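PDB 4QHQ: lipoprotein from Burkholderia cenocepacia, which binds methionine and, as an nlpA-family lipoprotein, probably delivers it to a methionine ABC transporter in the cell membrane. Local coordinates for residues D49-S54 with A202-D207; A100-P105 with V166-I171. All coordinates share one frame; numbering follows the deposited sequence.

Contact 1. Residues D49-S54 with A202-D207; sequences DLDANS and AVRAKD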
ATOM      1  N   ASP A  49     -15.616 -15.533   2.123  1.00 18.28           N
ATOM      2  CA  ASP A  49     -15.212 -15.475   3.526  1.00 20.34           C
ATOM      3  C   ASP A  49     -15.261 -14.055   4.072  1.00 24.01           C
ATOM      4  O   ASP A  49     -15.493 -13.853   5.264  1.00 25.09           O
ATOM      5  CB  ASP A  49     -13.813 -16.065   3.717  1.00 23.64           C
ATOM      6  CG  ASP A  49     -13.784 -17.575   3.543  1.00 33.87           C
ATOM      7  OD1 ASP A  49     -14.830 -18.221   3.758  1.00 35.89           O
ATOM      8  OD2 ASP A  49     -12.715 -18.115   3.195  1.00 42.98           O
ATOM      9  N   LEU A  50     -15.025 -13.079   3.199  1.00 16.63           N
ATOM     10  CA  LEU A  50     -15.195 -11.677   3.550  1.00 16.25           C
ATOM     11  C   LEU A  50     -16.300 -11.074   2.709  1.00 15.54           C
ATOM     12  O   LEU A  50     -16.600 -11.558   1.615  1.00 17.40           O
ATOM     13  CB  LEU A  50     -13.919 -10.872   3.274  1.00 15.97           C
ATOM     14  CG  LEU A  50     -12.621 -11.276   3.971  1.00 16.09           C
ATOM     15  CD1 LEU A  50     -11.433 -10.544   3.356  1.00 13.87           C
ATOM     16  CD2 LEU A  50     -12.718 -11.026   5.484  1.00 16.73           C
ATOM     17  N   ASP A  51     -16.874  -9.987   3.208  1.00 15.91           N
ATOM     18  CA  ASP A  51     -17.771  -9.154   2.417  1.00 13.39           C
ATOM     19  C   ASP A  51     -17.088  -7.955   1.742  1.00 14.53           C
ATOM     20  O   ASP A  51     -17.572  -7.446   0.732  1.00 14.70           O
ATOM     21  CB  ASP A  51     -18.915  -8.684   3.296  1.00 16.41           C
ATOM     22  CG  ASP A  51     -19.661  -9.845   3.897  1.00 19.01           C
ATOM     23  OD1 ASP A  51     -20.257 -10.613   3.110  1.00 23.57           O
ATOM     24  OD2 ASP A  51     -19.627 -10.023   5.135  1.00 21.56           O
ATOM     25  N   ALA A  52     -15.978  -7.494   2.309  1.00 15.05           N
ATOM     26  CA  ALA A  52     -15.230  -6.401   1.726  1.00 14.18           C
ATOM     27  C   ALA A  52     -13.800  -6.498   2.223  1.00 11.79           C
ATOM     28  O   ALA A  52     -13.517  -7.190   3.204  1.00 13.34           O
ATOM     29  CB  ALA A  52     -15.833  -5.060   2.129  1.00 15.31           C
ATOM     30  N   ASN A  53     -12.895  -5.808   1.549  1.00  9.96           N
ATOM     31  CA  ASN A  53     -11.570  -5.615   2.121  1.00 11.21           C
ATOM     32  C   ASN A  53     -11.103  -4.189   1.933  1.00 12.50           C
ATOM     33  O   ASN A  53     -11.675  -3.438   1.150  1.00 11.42           O
ATOM     34  CB  ASN A  53     -10.552  -6.673   1.648  1.00 11.44           C
ATOM     35  CG  ASN A  53     -10.248  -6.592   0.171  1.00  9.70           C
ATOM     36  OD1 ASN A  53     -10.063  -5.505  -0.378  1.00 12.09           O
ATOM     37  ND2 ASN A  53     -10.139  -7.739  -0.473  1.00  9.98           N
ATOM     38  N   SER A  54     -10.075  -3.816   2.686  1.00 10.07           N
ATOM     39  CA  SER A  54      -9.606  -2.435   2.715  1.00  8.89           C
ATOM     40  C   SER A  54      -8.127  -2.453   3.029  1.00 10.28           C
ATOM     41  O   SER A  54      -7.716  -2.331   4.185  1.00 11.54           O
ATOM     42  CB  SER A  54     -10.385  -1.656   3.784  1.00 13.96           C
ATOM     43  OG  SER A  54     -10.005  -0.288   3.866  1.00 12.44           O
ATOM     44  N   ALA A 202     -12.710  -2.678  -1.395  1.00 10.70           N
ATOM     45  CA  ALA A 202     -13.103  -3.577  -2.478  1.00 10.97           C
ATOM     46  C   ALA A 202     -14.245  -4.475  -2.038  1.00 11.26           C
ATOM     47  O   ALA A 202     -14.305  -4.902  -0.880  1.00 11.56           O
ATOM     48  CB  ALA A 202     -11.925  -4.429  -2.931  1.00 12.27           C
ATOM     49  N   VAL A 203     -15.143  -4.761  -2.977  1.00 11.81           N
ATOM     50  CA  VAL A 203     -16.238  -5.701  -2.754  1.00 11.76           C
ATOM     51  C   VAL A 203     -16.405  -6.586  -3.981  1.00 12.39           C
ATOM     52  O   VAL A 203     -15.861  -6.297  -5.048  1.00 14.52           O
ATOM     53  CB  VAL A 203     -17.578  -4.980  -2.488  1.00 13.14           C
ATOM     54  CG1 VAL A 203     -17.482  -4.124  -1.236  1.00 13.15           C
ATOM     55  CG2 VAL A 203     -18.013  -4.156  -3.702  1.00 15.92           C
ATOM     56  N   ARG A 204     -17.139  -7.679  -3.836  1.00 12.52           N
ATOM     57  CA  ARG A 204     -17.448  -8.492  -5.006  1.00 16.40           C
ATOM     58  C   ARG A 204     -18.308  -7.680  -5.968  1.00 16.41           C
ATOM     59  O   ARG A 204     -19.189  -6.935  -5.536  1.00 15.65           O
ATOM     60  CB  ARG A 204     -18.169  -9.781  -4.610  1.00 16.89           C
ATOM     61  CG  ARG A 204     -17.259 -10.769  -3.902  1.00 18.08           C
ATOM     62  CD  ARG A 204     -18.004 -12.061  -3.550  1.00 16.80           C
ATOM     63  NE  ARG A 204     -19.128 -11.812  -2.646  1.00 23.98           N
ATOM     64  CZ  ARG A 204     -19.006 -11.730  -1.324  1.00 28.76           C
ATOM     65  NH1 ARG A 204     -17.822 -11.900  -0.762  1.00 22.14           N
ATOM     66  NH2 ARG A 204     -20.060 -11.481  -0.564  1.00 23.41           N
ATOM     67  N   ALA A 205     -18.045  -7.837  -7.265  1.00 15.31           N
ATOM     68  CA  ALA A 205     -18.786  -7.142  -8.310  1.00 16.47           C
ATOM     69  C   ALA A 205     -20.294  -7.309  -8.141  1.00 20.23           C
ATOM     70  O   ALA A 205     -21.049  -6.348  -8.282  1.00 21.33           O
ATOM     71  CB  ALA A 205     -18.371  -7.651  -9.678  1.00 18.25           C
ATOM     72  N   LYS A 206     -20.722  -8.530  -7.829  1.00 18.95           N
ATOM     73  CA  LYS A 206     -22.143  -8.826  -7.683  1.00 22.98           C
ATOM     74  C   LYS A 206     -22.780  -8.096  -6.501  1.00 21.36           C
ATOM     75  O   LYS A 206     -24.003  -7.962  -6.453  1.00 22.50           O
ATOM     76  CB  LYS A 206     -22.356 -10.334  -7.548  1.00 23.14           C
ATOM     77  N   ASP A 207     -21.964  -7.625  -5.563  1.00 19.35           N
ATOM     78  CA  ASP A 207     -22.474  -6.945  -4.375  1.00 19.67           C
ATOM     79  C   ASP A 207     -22.385  -5.436  -4.472  1.00 18.56           C
ATOM     80  O   ASP A 207     -22.773  -4.740  -3.539  1.00 19.74           O
ATOM     81  CB  ASP A 207     -21.701  -7.374  -3.123  1.00 18.41           C
ATOM     82  CG  ASP A 207     -22.046  -8.773  -2.663  1.00 18.14           C
ATOM     83  OD1 ASP A 207     -23.010  -9.373  -3.188  1.00 21.72           O
ATOM     84  OD2 ASP A 207     -21.362  -9.267  -1.746  1.00 19.51           O
TER
HETATM   85  O   HOH W   1     -18.720  -8.428  -1.581  1.00 13.35           O
HETATM   86  O   HOH W   2     -19.721 -13.065   1.975  1.00 26.09           O
HETATM   87  O   HOH W   3     -21.963  -9.809   0.946  1.00 29.63           O
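The guanidinium of Arg204 meets residues 49-54 edge-on: Leu50 O and Asp51 OD1 both lie near its plane. NH1 makes the shorter of the two contacts, 2.7 Å from Leu50 O; the N-H...O angle of 146° shows a bent bond, yet the nitrogen sits nearly in line with the carbonyl. The same NH1 also bonds to Leu45 O of helix 41-47, so two main-chain carbonyls limit rotation of the group. The Arg204 chain, extended at chi2, bends at chi3 and carries the guanidinium edge-on to Leu50 and Asp51, just before strand 52-57. NH2 forms a salt bridge of 2.8 Å with Asp207 OD2 and a long one of 3.8 Å with Asp51 OD1, whose carboxylate is turned 66° from the guanidinium plane. The other oxygen of Asp51, OD2, accepts a bond from Lys3 N. Water bridges the two acids: one molecule donates to Asp51 OD1 and Asp207 OD2, while another, over one guanidinium face, joins Asp51 O, Asp207 OD2 and Arg204 N.

Next to this network the strands run antiparallel, as central neighbours in the mixed sheet of one lobe of a periplasmic-binding-protein fold. Asn53 and Ala202 form a hydrogen-bonded pair, with Asn53 N 3.0 Å from Ala202 O and Ala202 N 2.9 Å from Asn53 O. On their side of the sheet, under helix 41-47, Asn53 CG stands between its backbone N and carbonyl carbon (chi1 66°), which sets OD1 3.3 Å from Ala202 CB, while ND2 bonds to Asn42 OD1. The reverse side carries Ala52 CB against Val203 CG1 at 3.9 Å; Leu216 and Trp212 of helix 211-220 lie against this apolar pair.

Contact 2. Residues A100-P105 with V166-I171; sequences AKLAVP and VDAAVI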
ATOM      1  N   ALA A 100      25.970  -0.644  -3.610  1.00 21.65           N
ATOM      2  CA  ALA A 100      25.041  -0.585  -2.487  1.00 19.92           C
ATOM      3  C   ALA A 100      23.911  -1.582  -2.661  1.00 20.78           C
ATOM      4  O   ALA A 100      23.430  -1.798  -3.775  1.00 22.93           O
ATOM      5  CB  ALA A 100      24.468   0.809  -2.343  1.00 20.41           C
ATOM      6  N   LYS A 101      23.487  -2.174  -1.551  1.00 19.97           N
ATOM      7  CA  LYS A 101      22.379  -3.122  -1.546  1.00 18.84           C
ATOM      8  C   LYS A 101      21.080  -2.391  -1.253  1.00 17.43           C
ATOM      9  O   LYS A 101      20.979  -1.695  -0.243  1.00 17.08           O
ATOM     10  CB  LYS A 101      22.590  -4.164  -0.452  1.00 24.82           C
ATOM     11  CG  LYS A 101      23.605  -5.247  -0.773  1.00 32.59           C
ATOM     12  CD  LYS A 101      23.633  -6.305   0.333  1.00 34.42           C
ATOM     13  CE  LYS A 101      22.237  -6.861   0.618  1.00 36.63           C
ATOM     14  NZ  LYS A 101      22.245  -7.866   1.729  1.00 29.39           N
ATOM     15  N   LEU A 102      20.095  -2.543  -2.132  1.00 18.40           N
ATOM     16  CA  LEU A 102      18.757  -2.017  -1.885  1.00 15.79           C
ATOM     17  C   LEU A 102      17.768  -3.167  -1.848  1.00 16.52           C
ATOM     18  O   LEU A 102      18.039  -4.252  -2.364  1.00 20.50           O
ATOM     19  CB  LEU A 102      18.332  -1.038  -2.980  1.00 21.12           C
ATOM     20  CG  LEU A 102      19.204   0.185  -3.247  1.00 27.77           C
ATOM     21  CD1 LEU A 102      18.470   1.193  -4.121  1.00 29.07           C
ATOM     22  CD2 LEU A 102      19.633   0.817  -1.945  1.00 35.68           C
ATOM     23  N   ALA A 103      16.628  -2.933  -1.225  1.00 16.08           N
ATOM     24  CA  ALA A 103      15.553  -3.906  -1.233  1.00 15.17           C
ATOM     25  C   ALA A 103      14.256  -3.205  -1.613  1.00 15.40           C
ATOM     26  O   ALA A 103      14.007  -2.071  -1.186  1.00 14.13           O
ATOM     27  CB  ALA A 103      15.437  -4.578   0.123  1.00 13.79           C
ATOM     28  N   VAL A 104      13.470  -3.870  -2.457  1.00 13.49           N
ATOM     29  CA  VAL A 104      12.157  -3.372  -2.867  1.00 13.27           C
ATOM     30  C   VAL A 104      11.118  -4.498  -2.762  1.00 11.59           C
ATOM     31  O   VAL A 104      11.488  -5.678  -2.715  1.00 12.51           O
ATOM     32  CB  VAL A 104      12.178  -2.819  -4.322  1.00 13.09           C
ATOM     33  CG1 VAL A 104      13.150  -1.647  -4.444  1.00 13.50           C
ATOM     34  CG2 VAL A 104      12.505  -3.913  -5.322  1.00 12.96           C
ATOM     35  N   PRO A 105       9.814  -4.144  -2.724  1.00 10.30           N
ATOM     36  CA  PRO A 105       8.784  -5.184  -2.750  1.00 11.32           C
ATOM     37  C   PRO A 105       8.855  -6.056  -4.005  1.00 14.21           C
ATOM     38  O   PRO A 105       9.399  -5.637  -5.027  1.00 15.12           O
ATOM     39  CB  PRO A 105       7.481  -4.379  -2.756  1.00 10.15           C
ATOM     40  CG  PRO A 105       7.829  -3.060  -2.114  1.00 11.15           C
ATOM     41  CD  PRO A 105       9.221  -2.796  -2.639  1.00 10.05           C
ATOM     42  N   VAL A 166      20.742  -4.050   4.590  1.00 18.76           N
ATOM     43  CA  VAL A 166      20.763  -3.401   3.281  1.00 15.65           C
ATOM     44  C   VAL A 166      21.120  -1.937   3.464  1.00 18.95           C
ATOM     45  O   VAL A 166      21.093  -1.410   4.579  1.00 17.88           O
ATOM     46  CB  VAL A 166      19.402  -3.489   2.542  1.00 15.05           C
ATOM     47  CG1 VAL A 166      19.017  -4.939   2.274  1.00 16.28           C
ATOM     48  CG2 VAL A 166      18.316  -2.786   3.332  1.00 15.44           C
ATOM     49  N   ASP A 167      21.459  -1.276   2.368  1.00 14.65           N
ATOM     50  CA  ASP A 167      21.804   0.137   2.456  1.00 15.14           C
ATOM     51  C   ASP A 167      20.589   1.058   2.386  1.00 13.88           C
ATOM     52  O   ASP A 167      20.614   2.160   2.934  1.00 14.72           O
ATOM     53  CB  ASP A 167      22.864   0.478   1.418  1.00 16.97           C
ATOM     54  CG  ASP A 167      24.119  -0.320   1.634  1.00 17.51           C
ATOM     55  OD1 ASP A 167      24.591  -0.330   2.789  1.00 22.98           O
ATOM     56  OD2 ASP A 167      24.598  -0.972   0.683  1.00 24.56           O
ATOM     57  N   ALA A 168      19.519   0.593   1.744  1.00 12.93           N
ATOM     58  CA  ALA A 168      18.248   1.295   1.763  1.00 12.03           C
ATOM     59  C   ALA A 168      17.158   0.331   1.322  1.00 13.14           C
ATOM     60  O   ALA A 168      17.429  -0.670   0.664  1.00 12.69           O
ATOM     61  CB  ALA A 168      18.278   2.525   0.858  1.00 16.99           C
ATOM     62  N   ALA A 169      15.920   0.638   1.684  1.00 11.13           N
ATOM     63  CA  ALA A 169      14.785  -0.161   1.240  1.00 10.95           C
ATOM     64  C   ALA A 169      13.602   0.737   0.954  1.00 11.46           C
ATOM     65  O   ALA A 169      13.399   1.732   1.640  1.00 12.53           O
ATOM     66  CB  ALA A 169      14.400  -1.190   2.289  1.00 13.40           C
ATOM     67  N   VAL A 170      12.834   0.379  -0.065  1.00 10.76           N
ATOM     68  CA  VAL A 170      11.582   1.073  -0.349  1.00  9.43           C
ATOM     69  C   VAL A 170      10.479   0.259   0.325  1.00 11.08           C
ATOM     70  O   VAL A 170      10.308  -0.930   0.021  1.00 11.94           O
ATOM     71  CB  VAL A 170      11.320   1.181  -1.853  1.00 10.58           C
ATOM     72  CG1 VAL A 170       9.995   1.920  -2.094  1.00 12.49           C
ATOM     73  CG2 VAL A 170      12.475   1.890  -2.551  1.00 15.58           C
ATOM     74  N   ILE A 171       9.763   0.878   1.261  1.00  8.31           N
ATOM     75  CA  ILE A 171       8.845   0.143   2.138  1.00  8.19           C
ATOM     76  C   ILE A 171       7.472   0.785   2.164  1.00  7.94           C
ATOM     77  O   ILE A 171       7.349   1.989   2.396  1.00  8.20           O
ATOM     78  CB  ILE A 171       9.376   0.080   3.592  1.00  9.63           C
ATOM     79  CG1 ILE A 171      10.813  -0.451   3.629  1.00 10.88           C
ATOM     80  CG2 ILE A 171       8.475  -0.784   4.483  1.00 11.07           C
ATOM     81  CD1 ILE A 171      11.374  -0.572   5.042  1.00 13.27           C
TER
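The carboxylate of Asp167, the flat side-chain group of this contact, uses OD2 to accept the Lys101 N-H. That bond is 2.8 Å long with an N-H...O angle of 159°, and the donor comes from the anti side of OD2, 23° out of the carboxylate plane. Asp167 CG lies beside its own backbone N (chi1 -60°), which places the carboxylate beside residues 100-101, where OD2 also touches Ala100 CB at 3.5 Å. Lys101 is gripped on its carbonyl too: its O takes the Asp167 N-H at 2.7 Å and a weak bond from Ala168 N.

Beyond these bonds, strands 101-105 and 168-171 run nearly parallel inside the five-stranded mixed sheet of the second lobe of the binding-protein fold. Ala168 O accepts from Ala103 N at 3.1 Å, and Ala103 O from Val170 N at 2.9 Å, the donor nearly along the C=O axis.

Side chains sort by sheet face. With Leu102 stand Ala168, whose CB meets Leu102 CD2 at 3.6 Å, and the side-by-side Val104 and Val170; Leu118 and Ala114 of helix 108-120 pack here. Ala103 CB faces the other way, touching Ala169 CB and Val166 CG1, each at 4.2 Å, and Leu159. Lys101 crosses Val166 at about a right angle, its NZ bonded to Asp165 O.

From the N terminus, the chain first lays down residues 49-54, which wait for 202-207 to close contact 1, with 147 residues between them. Inside that long loop the chain reaches 100-105 and, 60 residues later, 166-171, so contact 2 is nested within contact 1 and the two do not cross. Contact 1 joins strands 52-57 and 199-204 in the six-stranded sheet; contact 2 joins 101-105 and 168-171 in the five-stranded one. Their centres are 33 Å apart, on opposite sides of the chain's centre. Bound methionine is about 9 Å from the Asn53 side chain and about 8 Å from that of Pro105, consistent with a ligand held between two lobes.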